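Local coordinates for probable Rab-related GTPase (Acanthamoeba polyphaga mimivirus, PDB 5XC5), which binds GTP with a magnesium ion as a viral member of the Rab family of small GTPases and may take part in protein transport, at residues 86-91 against 116-121. The protein carries 1 engineered substitution. Residues are numbered along the deposited sequence; the frame is centred on the assembly and turned at random.
Sequences FDVTDR and VVANKI. With GTP (guanosine-5'-triphosphate), chain B.
The ring of F86 lies against A118, whose CA sits over one face, 4.0 Å from the ring centroid, while CG1 of V116 meets the ring edge at CE1; F94 joins it edge-to-face. A chi1 of 76° folds the ring over the neighbouring strand, and the small methyl of A118 suits so close an approach, its CB 3.5 Å from F86 CZ. Over one face of the D87 carboxylate lies K120 CD, 3.5 Å from D87 CG; T89 N is on the opposite side. D87 OD2 forms a salt bridge with K120 NZ (3.2 Å) whose hydrogen bond is weak. OD1 accepts from T89 N, closing an Asx turn, and from T89 OG1; sharing one face, these donors should limit the carboxylate's rotation. The extended K120 chain lies across one face of the guanine, CG 3.5 Å from GTP C6, and its ammonium also bonds to GTP O4' and G15 O, as expected for the NKxD lysine. N119 ND2 ties that motif to the P-loop through V16 O; its second partner, S151 OG, itself bonds GTP. Beta-branched V88 fills a buried apolar spot, CG1 3.8 Å from A118 CB. Three backbone bonds join parallel strands 81-87 and 113-119; helix 91-107 makes the crossover, packing on F86 and V116, while helix 132-141 also touches F86, V116 and A118.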
loop_
_atom_site.group_PDB
_atom_site.type_symbol
_atom_site.label_atom_id
_atom_site.label_comp_id
_atom_site.label_asym_id
_atom_site.label_seq_id
_atom_site.Cartn_x
_atom_site.Cartn_y
_atom_site.Cartn_z
ATOM N N PHE A 86 5.781 -0.088 3.793
ATOM C CA PHE A 86 7.082 -0.432 4.360
ATOM C C PHE A 86 6.883 -1.058 5.737
ATOM O O PHE A 86 5.790 -1.044 6.303
ATOM C CB PHE A 86 8.038 0.772 4.396
ATOM C CG PHE A 86 7.729 1.760 5.489
ATOM C CD1 PHE A 86 6.809 2.781 5.275
ATOM C CD2 PHE A 86 8.374 1.686 6.723
ATOM C CE1 PHE A 86 6.528 3.698 6.260
ATOM C CE2 PHE A 86 8.082 2.607 7.722
ATOM C CZ PHE A 86 7.147 3.606 7.485
ATOM N N ASP A 87 7.968 -1.602 6.278
ATOM C CA ASP A 87 7.972 -2.311 7.560
ATOM C C ASP A 87 8.692 -1.406 8.553
ATOM O O ASP A 87 9.830 -1.002 8.301
ATOM C CB ASP A 87 8.729 -3.629 7.331
ATOM C CG ASP A 87 9.042 -4.432 8.594
ATOM O OD1 ASP A 87 8.936 -3.942 9.735
ATOM O OD2 ASP A 87 9.454 -5.601 8.396
ATOM N N VAL A 88 8.021 -1.076 9.662
ATOM C CA VAL A 88 8.581 -0.123 10.625
ATOM C C VAL A 88 9.892 -0.593 11.244
ATOM O O VAL A 88 10.644 0.237 11.769
ATOM C CB VAL A 88 7.573 0.293 11.719
ATOM C CG1 VAL A 88 6.422 1.088 11.122
ATOM C CG2 VAL A 88 7.069 -0.928 12.474
ATOM N N THR A 89 10.181 -1.898 11.216
ATOM C CA THR A 89 11.456 -2.407 11.725
ATOM C C THR A 89 12.523 -2.521 10.650
ATOM O O THR A 89 13.668 -2.847 10.975
ATOM C CB THR A 89 11.296 -3.795 12.370
ATOM O OG1 THR A 89 11.016 -4.775 11.358
ATOM C CG2 THR A 89 10.186 -3.808 13.390
ATOM N N ASP A 90 12.171 -2.319 9.390
ATOM C CA ASP A 90 13.053 -2.559 8.249
ATOM C C ASP A 90 13.431 -1.182 7.710
ATOM O O ASP A 90 12.699 -0.591 6.909
ATOM C CB ASP A 90 12.321 -3.426 7.227
ATOM C CG ASP A 90 13.184 -3.837 6.053
ATOM O OD1 ASP A 90 14.232 -3.206 5.800
ATOM O OD2 ASP A 90 12.771 -4.783 5.347
ATOM N N ARG A 91 14.586 -0.679 8.148
ATOM C CA ARG A 91 14.992 0.675 7.794
ATOM C C ARG A 91 15.161 0.840 6.288
ATOM O O ARG A 91 14.753 1.858 5.717
ATOM C CB ARG A 91 16.301 1.014 8.504
ATOM C CG ARG A 91 16.780 2.404 8.217
ATOM C CD ARG A 91 15.821 3.410 8.804
ATOM N NE ARG A 91 15.988 4.739 8.229
ATOM C CZ ARG A 91 15.592 5.861 8.819
ATOM N NH1 ARG A 91 15.783 7.028 8.219
ATOM N NH2 ARG A 91 15.018 5.823 10.014
ATOM N N VAL A 116 1.228 6.179 2.054
ATOM C CA VAL A 116 2.328 5.398 2.617
ATOM C C VAL A 116 1.805 4.643 3.831
ATOM O O VAL A 116 1.223 5.240 4.741
ATOM C CB VAL A 116 3.490 6.325 3.008
ATOM C CG1 VAL A 116 4.561 5.553 3.784
ATOM C CG2 VAL A 116 4.082 6.999 1.766
ATOM N N VAL A 117 2.021 3.330 3.851
ATOM C CA VAL A 117 1.535 2.474 4.926
ATOM C C VAL A 117 2.734 2.030 5.746
ATOM O O VAL A 117 3.579 1.265 5.262
ATOM C CB VAL A 117 0.771 1.252 4.398
ATOM C CG1 VAL A 117 0.283 0.369 5.554
ATOM C CG2 VAL A 117 -0.389 1.699 3.513
ATOM N N ALA A 118 2.794 2.491 6.991
ATOM C CA ALA A 118 3.801 2.052 7.950
ATOM C C ALA A 118 3.254 0.787 8.600
ATOM O O ALA A 118 2.392 0.848 9.484
ATOM C CB ALA A 118 4.040 3.157 8.977
ATOM N N ASN A 119 3.728 -0.366 8.137
ATOM C CA ASN A 119 3.161 -1.653 8.506
ATOM C C ASN A 119 3.994 -2.338 9.585
ATOM O O ASN A 119 5.143 -1.978 9.867
ATOM C CB ASN A 119 3.044 -2.561 7.278
ATOM C CG ASN A 119 2.029 -3.672 7.461
ATOM O OD1 ASN A 119 1.063 -3.524 8.191
ATOM N ND2 ASN A 119 2.244 -4.796 6.788
ATOM N N LYS A 120 3.376 -3.361 10.178
ATOM C CA LYS A 120 3.944 -4.198 11.243
ATOM C C LYS A 120 4.006 -3.480 12.586
ATOM O O LYS A 120 4.871 -3.772 13.418
ATOM C CB LYS A 120 5.281 -4.862 10.876
ATOM C CG LYS A 120 5.260 -5.513 9.502
ATOM C CD LYS A 120 6.355 -6.535 9.359
ATOM C CE LYS A 120 6.416 -7.097 7.931
ATOM N NZ LYS A 120 7.521 -8.115 7.802
ATOM N N ILE A 121 3.068 -2.557 12.822
ATOM C CA ILE A 121 3.054 -1.808 14.078
ATOM C C ILE A 121 2.839 -2.690 15.301
ATOM O O ILE A 121 3.059 -2.227 16.423
ATOM C CB ILE A 121 2.041 -0.642 14.026
ATOM C CG1 ILE A 121 0.599 -1.170 13.982
ATOM C CG2 ILE A 121 2.372 0.289 12.876
ATOM C CD1 ILE A 121 -0.465 -0.078 13.846
HETATM P PG GTP B . 6.703 -9.547 -1.498
HETATM O O1G GTP B . 5.529 -10.170 -2.227
HETATM O O2G GTP B . 7.895 -10.457 -1.468
HETATM O O3G GTP B . 7.046 -8.171 -2.025
HETATM O O3B GTP B . 6.346 -9.371 0.094
HETATM P PB GTP B . 4.992 -8.749 0.736
HETATM O O1B GTP B . 3.776 -9.138 -0.082
HETATM O O2B GTP B . 5.157 -7.269 0.938
HETATM O O3A GTP B . 4.952 -9.345 2.238
HETATM P PA GTP B . 4.053 -10.603 2.740
HETATM O O1A GTP B . 2.576 -10.205 2.836
HETATM O O2A GTP B . 4.376 -11.856 1.899
HETATM O "O5'" GTP B . 4.600 -10.751 4.264
HETATM C "C5'" GTP B . 5.944 -11.095 4.531
HETATM C "C4'" GTP B . 6.048 -11.676 5.940
HETATM O "O4'" GTP B . 5.743 -10.636 6.858
HETATM C "C3'" GTP B . 5.072 -12.806 6.210
HETATM O "O3'" GTP B . 5.693 -13.799 7.015
HETATM C "C2'" GTP B . 3.968 -12.139 7.001
HETATM O "O2'" GTP B . 3.303 -13.027 7.869
HETATM C "C1'" GTP B . 4.722 -11.055 7.744
HETATM N N9 GTP B . 3.815 -9.932 8.021
HETATM C C8 GTP B . 2.949 -9.319 7.154
HETATM N N7 GTP B . 2.308 -8.324 7.800
HETATM C C5 GTP B . 2.758 -8.302 9.081
HETATM C C6 GTP B . 2.452 -7.499 10.175
HETATM O O6 GTP B . 1.621 -6.574 10.143
HETATM N N1 GTP B . 3.113 -7.766 11.350
HETATM C C2 GTP B . 4.055 -8.768 11.462
HETATM N N2 GTP B . 4.650 -8.951 12.635
HETATM N N3 GTP B . 4.371 -9.563 10.385
HETATM C C4 GTP B . 3.710 -9.312 9.226
#